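Long-range contacts in botulinum neurotoxin type C1 (Clostridium botulinum, PDB 3R4S), which binds two ganglioside molecules through its heavy chain to enter neurons, where the toxin's zinc-protease light chain probably cleaves SNARE proteins: residues A[260-265]-A[273-278]; A[284-289]-A[312-317]. One frame throughout, in Å; residues are numbered along the deposited sequence.

Contact 1 of 2, residues A[260-265]-A[273-278]. With SLB (N-acetyl-beta-neuraminic acid), chain C.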
ATOM      1  N   LEU A 260      11.265  -9.935  -5.073  1.00 23.00           N
ATOM      2  CA  LEU A 260      11.398  -8.830  -4.133  1.00 24.65           C
ATOM      3  C   LEU A 260      12.743  -8.874  -3.430  1.00 26.87           C
ATOM      4  O   LEU A 260      13.228  -7.850  -2.962  1.00 26.22           O
ATOM      5  CB  LEU A 260      10.260  -8.857  -3.099  1.00 23.59           C
ATOM      6  CG  LEU A 260       8.870  -8.597  -3.700  1.00 27.14           C
ATOM      7  CD1 LEU A 260       7.787  -8.691  -2.641  1.00 29.92           C
ATOM      8  CD2 LEU A 260       8.833  -7.241  -4.365  1.00 23.62           C
ATOM      9  N   ASN A 261      13.343 -10.060  -3.361  1.00 23.81           N
ATOM     10  CA  ASN A 261      14.657 -10.202  -2.734  1.00 28.33           C
ATOM     11  C   ASN A 261      15.814  -9.857  -3.675  1.00 27.85           C
ATOM     12  O   ASN A 261      16.971 -10.107  -3.355  1.00 26.16           O
ATOM     13  CB  ASN A 261      14.844 -11.607  -2.149  1.00 29.63           C
ATOM     14  CG  ASN A 261      14.984 -12.675  -3.225  1.00 36.64           C
ATOM     15  OD1 ASN A 261      14.665 -12.445  -4.389  1.00 32.57           O
ATOM     16  ND2 ASN A 261      15.450 -13.860  -2.830  1.00 40.08           N
ATOM     17  N   ARG A 262      15.494  -9.273  -4.831  1.00 28.24           N
ATOM     18  CA  ARG A 262      16.518  -8.860  -5.794  1.00 26.14           C
ATOM     19  C   ARG A 262      16.542  -7.347  -5.963  1.00 28.57           C
ATOM     20  O   ARG A 262      15.492  -6.703  -6.073  1.00 27.24           O
ATOM     21  CB  ARG A 262      16.274  -9.483  -7.165  1.00 23.61           C
ATOM     22  CG  ARG A 262      16.132 -10.993  -7.183  1.00 28.12           C
ATOM     23  CD  ARG A 262      17.397 -11.681  -6.750  1.00 29.28           C
ATOM     24  NE  ARG A 262      17.664 -12.857  -7.570  1.00 30.78           N
ATOM     25  CZ  ARG A 262      17.090 -14.042  -7.390  1.00 40.98           C
ATOM     26  NH1 ARG A 262      16.195 -14.225  -6.413  1.00 32.96           N
ATOM     27  NH2 ARG A 262      17.410 -15.045  -8.192  1.00 44.84           N
ATOM     28  N   TYR A 263      17.740  -6.777  -6.004  1.00 24.16           N
ATOM     29  CA  TYR A 263      17.882  -5.366  -6.328  1.00 23.67           C
ATOM     30  C   TYR A 263      18.427  -5.199  -7.741  1.00 27.19           C
ATOM     31  O   TYR A 263      18.923  -6.147  -8.360  1.00 26.13           O
ATOM     32  CB  TYR A 263      18.773  -4.645  -5.315  1.00 26.29           C
ATOM     33  CG  TYR A 263      20.224  -5.064  -5.365  1.00 30.48           C
ATOM     34  CD1 TYR A 263      21.095  -4.505  -6.297  1.00 30.02           C
ATOM     35  CD2 TYR A 263      20.727  -6.017  -4.478  1.00 31.00           C
ATOM     36  CE1 TYR A 263      22.427  -4.883  -6.348  1.00 32.60           C
ATOM     37  CE2 TYR A 263      22.061  -6.402  -4.517  1.00 31.64           C
ATOM     38  CZ  TYR A 263      22.906  -5.833  -5.457  1.00 38.37           C
ATOM     39  OH  TYR A 263      24.232  -6.217  -5.500  1.00 35.87           O
ATOM     40  N   MET A 264      18.327  -3.975  -8.244  1.00 24.93           N
ATOM     41  CA  MET A 264      18.673  -3.678  -9.618  1.00 26.73           C
ATOM     42  C   MET A 264      20.143  -3.280  -9.720  1.00 31.87           C
ATOM     43  O   MET A 264      20.625  -2.415  -8.981  1.00 26.80           O
ATOM     44  CB  MET A 264      17.769  -2.562 -10.144  1.00 29.82           C
ATOM     45  CG  MET A 264      17.515  -2.629 -11.613  1.00 30.40           C
ATOM     46  SD  MET A 264      16.231  -1.494 -12.169  1.00 28.42           S
ATOM     47  CE  MET A 264      14.888  -2.664 -12.403  1.00 23.81           C
ATOM     48  N   TYR A 265      20.858  -3.930 -10.628  1.00 28.48           N
ATOM     49  CA  TYR A 265      22.256  -3.604 -10.847  1.00 30.25           C
ATOM     50  C   TYR A 265      22.515  -3.481 -12.345  1.00 29.43           C
ATOM     51  O   TYR A 265      21.585  -3.555 -13.148  1.00 28.38           O
ATOM     52  CB  TYR A 265      23.156  -4.661 -10.216  1.00 32.88           C
ATOM     53  CG  TYR A 265      24.575  -4.192 -10.014  1.00 38.22           C
ATOM     54  CD1 TYR A 265      24.841  -2.987  -9.371  1.00 39.62           C
ATOM     55  CD2 TYR A 265      25.643  -4.948 -10.461  1.00 38.80           C
ATOM     56  CE1 TYR A 265      26.135  -2.549  -9.183  1.00 38.55           C
ATOM     57  CE2 TYR A 265      26.939  -4.519 -10.284  1.00 44.76           C
ATOM     58  CZ  TYR A 265      27.180  -3.316  -9.641  1.00 44.04           C
ATOM     59  OH  TYR A 265      28.481  -2.884  -9.456  1.00 53.29           O
ATOM     60  N   PHE A 273      19.646  -8.432 -12.119  1.00 22.16           N
ATOM     61  CA  PHE A 273      19.116  -8.464 -10.768  1.00 26.56           C
ATOM     62  C   PHE A 273      19.996  -9.298  -9.852  1.00 25.07           C
ATOM     63  O   PHE A 273      20.261 -10.469 -10.125  1.00 26.45           O
ATOM     64  CB  PHE A 273      17.676  -8.989 -10.770  1.00 23.45           C
ATOM     65  CG  PHE A 273      16.693  -8.051 -11.416  1.00 25.13           C
ATOM     66  CD1 PHE A 273      16.087  -7.045 -10.682  1.00 24.89           C
ATOM     67  CD2 PHE A 273      16.380  -8.174 -12.756  1.00 22.72           C
ATOM     68  CE1 PHE A 273      15.180  -6.174 -11.280  1.00 25.48           C
ATOM     69  CE2 PHE A 273      15.474  -7.307 -13.365  1.00 24.54           C
ATOM     70  CZ  PHE A 273      14.875  -6.307 -12.625  1.00 25.34           C
ATOM     71  N   ASN A 274      20.443  -8.683  -8.763  1.00 26.55           N
ATOM     72  CA  ASN A 274      21.292  -9.352  -7.781  1.00 28.59           C
ATOM     73  C   ASN A 274      20.559  -9.578  -6.468  1.00 31.64           C
ATOM     74  O   ASN A 274      19.726  -8.764  -6.066  1.00 28.74           O
ATOM     75  CB  ASN A 274      22.546  -8.511  -7.502  1.00 32.43           C
ATOM     76  CG  ASN A 274      23.512  -8.471  -8.679  1.00 33.78           C
ATOM     77  OD1 ASN A 274      23.364  -9.204  -9.658  1.00 31.30           O
ATOM     78  ND2 ASN A 274      24.514  -7.607  -8.581  1.00 34.68           N
ATOM     79  N   THR A 275      20.893 -10.668  -5.784  1.00 29.50           N
ATOM     80  CA  THR A 275      20.300 -10.982  -4.493  1.00 27.07           C
ATOM     81  C   THR A 275      20.658  -9.942  -3.417  1.00 35.65           C
ATOM     82  O   THR A 275      21.825  -9.589  -3.247  1.00 34.14           O
ATOM     83  CB  THR A 275      20.713 -12.386  -4.049  1.00 36.15           C
ATOM     84  OG1 THR A 275      20.234 -13.332  -5.012  1.00 35.06           O
ATOM     85  CG2 THR A 275      20.128 -12.719  -2.689  1.00 37.67           C
ATOM     86  N   ARG A 276      19.640  -9.436  -2.718  1.00 27.79           N
ATOM     87  CA  ARG A 276      19.819  -8.458  -1.645  1.00 30.60           C
ATOM     88  C   ARG A 276      20.638  -9.034  -0.498  1.00 33.55           C
ATOM     89  O   ARG A 276      20.484 -10.200  -0.134  1.00 31.58           O
ATOM     90  CB  ARG A 276      18.454  -8.015  -1.089  1.00 29.06           C
ATOM     91  CG  ARG A 276      17.665  -7.100  -2.015  1.00 29.93           C
ATOM     92  CD  ARG A 276      16.232  -6.768  -1.501  1.00 28.05           C
ATOM     93  NE  ARG A 276      15.493  -6.160  -2.602  1.00 26.34           N
ATOM     94  CZ  ARG A 276      15.692  -4.917  -3.027  1.00 28.44           C
ATOM     95  NH1 ARG A 276      16.563  -4.130  -2.404  1.00 27.16           N
ATOM     96  NH2 ARG A 276      15.015  -4.451  -4.066  1.00 33.13           N
ATOM     97  N   ARG A 277      21.493  -8.206   0.083  1.00 32.31           N
ATOM     98  CA  ARG A 277      22.223  -8.611   1.273  1.00 35.98           C
ATOM     99  C   ARG A 277      21.478  -8.157   2.536  1.00 37.16           C
ATOM    100  O   ARG A 277      21.580  -8.786   3.591  1.00 39.38           O
ATOM    101  CB  ARG A 277      23.648  -8.056   1.237  1.00 39.87           C
ATOM    102  CG  ARG A 277      24.454  -8.515   0.012  1.00 47.31           C
ATOM    103  CD  ARG A 277      24.403 -10.037  -0.136  1.00 53.16           C
ATOM    104  NE  ARG A 277      24.812 -10.499  -1.466  1.00 64.44           N
ATOM    105  CZ  ARG A 277      24.712 -11.764  -1.880  1.00 68.24           C
ATOM    106  NH1 ARG A 277      24.215 -12.694  -1.067  1.00 66.62           N
ATOM    107  NH2 ARG A 277      25.103 -12.105  -3.108  1.00 60.99           N
ATOM    108  N   ASN A 278      20.720  -7.072   2.412  1.00 32.77           N
ATOM    109  CA  ASN A 278      19.932  -6.542   3.516  1.00 35.24           C
ATOM    110  C   ASN A 278      18.448  -6.812   3.280  1.00 37.43           C
ATOM    111  O   ASN A 278      17.741  -5.987   2.706  1.00 34.11           O
ATOM    112  CB  ASN A 278      20.174  -5.040   3.657  1.00 37.25           C
ATOM    113  CG  ASN A 278      21.651  -4.677   3.579  1.00 39.58           C
ATOM    114  OD1 ASN A 278      22.025  -3.656   2.998  1.00 37.87           O
ATOM    115  ND2 ASN A 278      22.497  -5.524   4.154  1.00 41.83           N
TER
HETATM  116  C1  SLB C6875      31.556  -2.731 -11.962  1.00 46.66           C
HETATM  117  C2  SLB C6875      30.824  -1.660 -12.725  1.00 45.06           C
HETATM  118  C3  SLB C6875      29.329  -1.742 -12.391  1.00 37.89           C
HETATM  119  C4  SLB C6875      28.525  -0.762 -13.240  1.00 36.26           C
HETATM  120  C5  SLB C6875      28.765  -1.068 -14.701  1.00 34.21           C
HETATM  121  C6  SLB C6875      30.264  -0.987 -15.004  1.00 42.79           C
HETATM  122  C7  SLB C6875      30.486  -1.442 -16.439  1.00 41.90           C
HETATM  123  C8  SLB C6875      31.923  -1.143 -16.895  1.00 51.88           C
HETATM  124  C9  SLB C6875      32.146  -1.544 -18.350  1.00 48.90           C
HETATM  125  C10 SLB C6875      27.322  -0.122 -16.448  1.00 32.49           C
HETATM  126  C11 SLB C6875      26.836   1.153 -17.065  1.00 30.37           C
HETATM  127  N5  SLB C6875      28.171   0.043 -15.433  1.00 36.16           N
HETATM  128  O1A SLB C6875      31.492  -3.924 -12.342  1.00 47.92           O
HETATM  129  O1B SLB C6875      32.193  -2.377 -10.944  1.00 54.15           O
HETATM  130  O2  SLB C6875      31.340  -0.399 -12.288  1.00 45.01           O
HETATM  131  O4  SLB C6875      27.126  -0.890 -12.966  1.00 40.58           O
HETATM  132  O6  SLB C6875      31.067  -1.808 -14.133  1.00 38.98           O
HETATM  133  O7  SLB C6875      30.215  -2.857 -16.466  1.00 37.53           O
HETATM  134  O8  SLB C6875      32.220   0.253 -16.737  1.00 53.06           O
HETATM  135  O9  SLB C6875      32.445  -2.945 -18.388  1.00 52.29           O
HETATM  136  O10 SLB C6875      26.961  -1.224 -16.847  1.00 31.71           O
HETATM  137  O   HOH W   1      19.805 -12.926  -8.846  1.00 35.06           O

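Contact 2 of 2, residues A[284-289]-A[312-317]. With SLB (N-acetyl-beta-neuraminic acid), chain C.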
ATOM      1  N   GLU A 284      19.658  -1.169  -1.641  1.00 33.79           N
ATOM      2  CA  GLU A 284      20.778  -1.678  -2.427  1.00 32.75           C
ATOM      3  C   GLU A 284      20.567  -1.424  -3.911  1.00 34.36           C
ATOM      4  O   GLU A 284      19.436  -1.410  -4.400  1.00 29.48           O
ATOM      5  CB  GLU A 284      20.968  -3.172  -2.182  1.00 31.58           C
ATOM      6  CG  GLU A 284      21.297  -3.524  -0.741  1.00 33.61           C
ATOM      7  CD  GLU A 284      21.246  -5.021  -0.480  1.00 34.39           C
ATOM      8  OE1 GLU A 284      22.167  -5.747  -0.909  1.00 35.24           O
ATOM      9  OE2 GLU A 284      20.281  -5.476   0.158  1.00 32.73           O
ATOM     10  N   GLY A 285      21.661  -1.208  -4.629  1.00 31.88           N
ATOM     11  CA  GLY A 285      21.593  -1.126  -6.071  1.00 28.98           C
ATOM     12  C   GLY A 285      21.175   0.225  -6.609  1.00 30.96           C
ATOM     13  O   GLY A 285      21.116   1.216  -5.881  1.00 30.07           O
ATOM     14  N   TYR A 286      20.878   0.260  -7.902  1.00 25.53           N
ATOM     15  CA  TYR A 286      20.608   1.518  -8.571  1.00 26.43           C
ATOM     16  C   TYR A 286      19.139   1.897  -8.495  1.00 30.48           C
ATOM     17  O   TYR A 286      18.260   1.050  -8.292  1.00 25.57           O
ATOM     18  CB  TYR A 286      21.066   1.465 -10.026  1.00 28.05           C
ATOM     19  CG  TYR A 286      22.533   1.142 -10.196  1.00 31.54           C
ATOM     20  CD1 TYR A 286      23.503   1.803  -9.451  1.00 31.33           C
ATOM     21  CD2 TYR A 286      22.949   0.187 -11.115  1.00 33.45           C
ATOM     22  CE1 TYR A 286      24.854   1.509  -9.612  1.00 35.01           C
ATOM     23  CE2 TYR A 286      24.289  -0.113 -11.284  1.00 34.95           C
ATOM     24  CZ  TYR A 286      25.240   0.554 -10.528  1.00 36.73           C
ATOM     25  OH  TYR A 286      26.575   0.260 -10.693  1.00 34.47           O
ATOM     26  N   LYS A 287      18.899   3.189  -8.663  1.00 29.04           N
ATOM     27  CA  LYS A 287      17.573   3.764  -8.595  1.00 28.16           C
ATOM     28  C   LYS A 287      17.151   4.193  -9.991  1.00 27.39           C
ATOM     29  O   LYS A 287      17.998   4.482 -10.839  1.00 28.28           O
ATOM     30  CB  LYS A 287      17.627   4.977  -7.671  1.00 28.24           C
ATOM     31  CG  LYS A 287      18.250   4.652  -6.318  1.00 31.54           C
ATOM     32  CD  LYS A 287      18.943   5.860  -5.721  1.00 37.30           C
ATOM     33  CE  LYS A 287      19.866   5.451  -4.584  1.00 42.35           C
ATOM     34  NZ  LYS A 287      20.235   6.613  -3.722  1.00 55.26           N
ATOM     35  N   ILE A 288      15.847   4.226 -10.238  1.00 27.16           N
ATOM     36  CA  ILE A 288      15.336   4.825 -11.467  1.00 25.21           C
ATOM     37  C   ILE A 288      14.575   6.097 -11.148  1.00 27.80           C
ATOM     38  O   ILE A 288      14.125   6.309 -10.017  1.00 25.98           O
ATOM     39  CB  ILE A 288      14.416   3.864 -12.271  1.00 27.82           C
ATOM     40  CG1 ILE A 288      13.153   3.529 -11.491  1.00 27.81           C
ATOM     41  CG2 ILE A 288      15.161   2.575 -12.651  1.00 26.20           C
ATOM     42  CD1 ILE A 288      12.057   4.576 -11.575  1.00 30.07           C
ATOM     43  N   ILE A 289      14.439   6.946 -12.158  1.00 26.13           N
ATOM     44  CA  ILE A 289      13.576   8.105 -12.074  1.00 25.37           C
ATOM     45  C   ILE A 289      12.648   8.017 -13.273  1.00 27.58           C
ATOM     46  O   ILE A 289      13.100   7.742 -14.384  1.00 26.78           O
ATOM     47  CB  ILE A 289      14.386   9.420 -12.141  1.00 29.08           C
ATOM     48  CG1 ILE A 289      15.298   9.539 -10.917  1.00 25.97           C
ATOM     49  CG2 ILE A 289      13.445  10.616 -12.252  1.00 24.25           C
ATOM     50  CD1 ILE A 289      16.176  10.786 -10.916  1.00 31.96           C
ATOM     51  N   MET A 312      18.262   6.118 -15.380  1.00 25.00           N
ATOM     52  CA  MET A 312      19.092   5.551 -14.330  1.00 26.87           C
ATOM     53  C   MET A 312      20.490   6.195 -14.359  1.00 33.62           C
ATOM     54  O   MET A 312      21.121   6.304 -15.414  1.00 29.92           O
ATOM     55  CB  MET A 312      19.200   4.037 -14.481  1.00 25.31           C
ATOM     56  CG  MET A 312      20.075   3.375 -13.427  1.00 26.65           C
ATOM     57  SD  MET A 312      20.207   1.596 -13.653  1.00 29.60           S
ATOM     58  CE  MET A 312      18.552   1.057 -13.203  1.00 29.31           C
ATOM     59  N   THR A 313      20.964   6.640 -13.203  1.00 35.01           N
ATOM     60  CA  THR A 313      22.284   7.257 -13.130  1.00 36.45           C
ATOM     61  C   THR A 313      23.283   6.310 -12.476  1.00 38.62           C
ATOM     62  O   THR A 313      23.054   5.804 -11.376  1.00 38.10           O
ATOM     63  CB  THR A 313      22.243   8.595 -12.372  1.00 38.81           C
ATOM     64  OG1 THR A 313      21.530   9.561 -13.155  1.00 40.47           O
ATOM     65  CG2 THR A 313      23.650   9.110 -12.118  1.00 39.92           C
ATOM     66  N   ILE A 314      24.381   6.054 -13.176  1.00 37.01           N
ATOM     67  CA  ILE A 314      25.464   5.235 -12.643  1.00 38.01           C
ATOM     68  C   ILE A 314      26.791   5.976 -12.812  1.00 43.80           C
ATOM     69  O   ILE A 314      27.094   6.475 -13.900  1.00 42.03           O
ATOM     70  CB  ILE A 314      25.559   3.895 -13.373  1.00 38.69           C
ATOM     71  CG1 ILE A 314      24.235   3.142 -13.267  1.00 36.87           C
ATOM     72  CG2 ILE A 314      26.718   3.070 -12.821  1.00 39.11           C
ATOM     73  CD1 ILE A 314      24.185   1.890 -14.110  1.00 35.45           C
ATOM     74  N   ASN A 315      27.570   6.056 -11.736  1.00 44.76           N
ATOM     75  CA  ASN A 315      28.856   6.753 -11.765  1.00 47.11           C
ATOM     76  C   ASN A 315      28.737   8.123 -12.421  1.00 48.05           C
ATOM     77  O   ASN A 315      29.546   8.489 -13.278  1.00 46.77           O
ATOM     78  CB  ASN A 315      29.919   5.902 -12.471  1.00 46.39           C
ATOM     79  CG  ASN A 315      30.199   4.594 -11.739  1.00 53.33           C
ATOM     80  OD1 ASN A 315      30.507   3.572 -12.359  1.00 56.34           O
ATOM     81  ND2 ASN A 315      30.082   4.618 -10.412  1.00 54.61           N
ATOM     82  N   ASN A 316      27.706   8.862 -12.023  1.00 45.61           N
ATOM     83  CA  ASN A 316      27.456  10.218 -12.517  1.00 46.52           C
ATOM     84  C   ASN A 316      27.158  10.367 -14.007  1.00 45.74           C
ATOM     85  O   ASN A 316      27.145  11.477 -14.536  1.00 51.27           O
ATOM     86  CB  ASN A 316      28.580  11.160 -12.093  1.00 52.86           C
ATOM     87  CG  ASN A 316      28.572  11.424 -10.603  1.00 58.19           C
ATOM     88  OD1 ASN A 316      29.510  11.064  -9.891  1.00 60.10           O
ATOM     89  ND2 ASN A 316      27.496  12.040 -10.118  1.00 53.04           N
ATOM     90  N   LYS A 317      26.904   9.253 -14.680  1.00 44.07           N
ATOM     91  CA  LYS A 317      26.425   9.298 -16.055  1.00 38.84           C
ATOM     92  C   LYS A 317      24.953   8.886 -16.063  1.00 41.63           C
ATOM     93  O   LYS A 317      24.579   7.906 -15.412  1.00 41.52           O
ATOM     94  CB  LYS A 317      27.236   8.348 -16.928  1.00 40.91           C
ATOM     95  CG  LYS A 317      26.746   8.267 -18.367  1.00 47.51           C
ATOM     96  CD  LYS A 317      27.573   9.155 -19.292  1.00 54.19           C
ATOM     97  CE  LYS A 317      28.967   8.587 -19.492  1.00 59.87           C
ATOM     98  NZ  LYS A 317      28.928   7.322 -20.284  1.00 57.26           N
TER
HETATM   99  C1  SLB C6875      31.556  -2.731 -11.962  1.00 46.66           C
HETATM  100  C2  SLB C6875      30.824  -1.660 -12.725  1.00 45.06           C
HETATM  101  C3  SLB C6875      29.329  -1.742 -12.391  1.00 37.89           C
HETATM  102  C4  SLB C6875      28.525  -0.762 -13.240  1.00 36.26           C
HETATM  103  C5  SLB C6875      28.765  -1.068 -14.701  1.00 34.21           C
HETATM  104  C6  SLB C6875      30.264  -0.987 -15.004  1.00 42.79           C
HETATM  105  C7  SLB C6875      30.486  -1.442 -16.439  1.00 41.90           C
HETATM  106  C8  SLB C6875      31.923  -1.143 -16.895  1.00 51.88           C
HETATM  107  C9  SLB C6875      32.146  -1.544 -18.350  1.00 48.90           C
HETATM  108  C10 SLB C6875      27.322  -0.122 -16.448  1.00 32.49           C
HETATM  109  C11 SLB C6875      26.836   1.153 -17.065  1.00 30.37           C
HETATM  110  N5  SLB C6875      28.171   0.043 -15.433  1.00 36.16           N
HETATM  111  O1A SLB C6875      31.492  -3.924 -12.342  1.00 47.92           O
HETATM  112  O1B SLB C6875      32.193  -2.377 -10.944  1.00 54.15           O
HETATM  113  O2  SLB C6875      31.340  -0.399 -12.288  1.00 45.01           O
HETATM  114  O4  SLB C6875      27.126  -0.890 -12.966  1.00 40.58           O
HETATM  115  O6  SLB C6875      31.067  -1.808 -14.133  1.00 38.98           O
HETATM  116  O7  SLB C6875      30.215  -2.857 -16.466  1.00 37.53           O
HETATM  117  O8  SLB C6875      32.220   0.253 -16.737  1.00 53.06           O
HETATM  118  O9  SLB C6875      32.445  -2.945 -18.388  1.00 52.29           O
HETATM  119  O10 SLB C6875      26.961  -1.224 -16.847  1.00 31.71           O
HETATM  120  O   HOH W   2      21.151   4.826  -9.103  1.00 34.69           O
HETATM  121  O   HOH W   3      18.990   7.101 -11.114  1.00 34.84           O

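Contact 1 of 2, residues A[260-265]-A[273-278]
R276 grips the 260-265 segment twice. Its backbone N donates an almost straight bond to N261 O (2.8 Å, 174°), and its NE donates to L260 O at 2.8 Å. The second bond is possible because the side chain runs extended from CG to NE, carrying the buried guanidinium back to the carbonyls of the residues that precede strand 262-265, where Y263 CB rests over one of its faces. Further along, Y263 and N274 form a hydrogen-bonded pair of the antiparallel hairpin, with Y263 N to N274 O at 2.8 Å and N274 N to Y263 O at 3.0 Å. On the face shared by R262 and T275, T275 OG1 lies over one face of the R262 guanidinium, while R262 NH1 donates to N261 OD1. Packing sorts by face. On one, the Y263 ring turns back over the partner strand (chi1 68°), and N274 CB lies over it in a CH-pi contact, 3.8 Å from the ring centroid. On the other, M264 CE touches F273 CZ at 3.6 Å, two apolar side chains lying side by side and suited to a buried position. Y265, at the far end, brings its OH to 3.3 Å from C3 of the bound sialic acid. Arginine suits position 276 because its long chain reaches back and its NE-H can serve a backbone carbonyl, so the open end of the hairpin is fastened by side chain as well as backbone.

Contact 2 of 2, residues A[284-289]-A[312-317]
The Y286 ring has the side chain of I314 laid squarely over one face: CG1 sits 3.7 Å from the ring centroid, only 7° off the normal, a CH-pi contact, with CD1 at 3.5 Å from Y286 CE2. At the ring's edge lies O4 of the bound sialic acid, 2.6 Å from Y286 OH. Tyrosine suits this place because it offers a broad apolar face to isoleucine and a polar tip to the sugar. M312 crosses the tyrosine at about a right angle, its sulfur oblique to the ring in a Met-aromatic contact and 3.7 Å from Y286 CB. With CG anti to the backbone N (chi1 179°), the unbranched methionine extends before bending at chi3, so that CE reaches I288 CG2 at 3.8 Å. Both segments belong to the C-terminal receptor-binding domain, whose fold is a beta-trefoil; here the 307-314 strand runs into a type I' turn from I314 to K317, the tight connection of a beta hairpin. Where the backbones part, two waters fill in for direct bonds: water 2 accepts from K287 N and donates to T313 O, while water 3 donates to K287 O and accepts from T313 N at 2.9 Å.

Overall arrangement
From the N terminus, the chain first builds the lectin-like N-terminal receptor-binding region and then enters the trefoil. There contact 1 closes a short loop, the hairpin of strands 262-267 and 270-275. Contact 2 opens only afterwards and closes a longer loop, bringing the approach to strand 288-292 against the end of strand 307-314. The two are thus in series, neither nested nor crossed. E284 joins them by accepting probable hydrogen bonds from the backbone N atoms of R277 and N278, and the nearly parallel rings of Y265 and Y286 meet. Together they bring the 262-275 hairpin against the neighbouring strands of the trefoil, with one sialic acid bound at their junction.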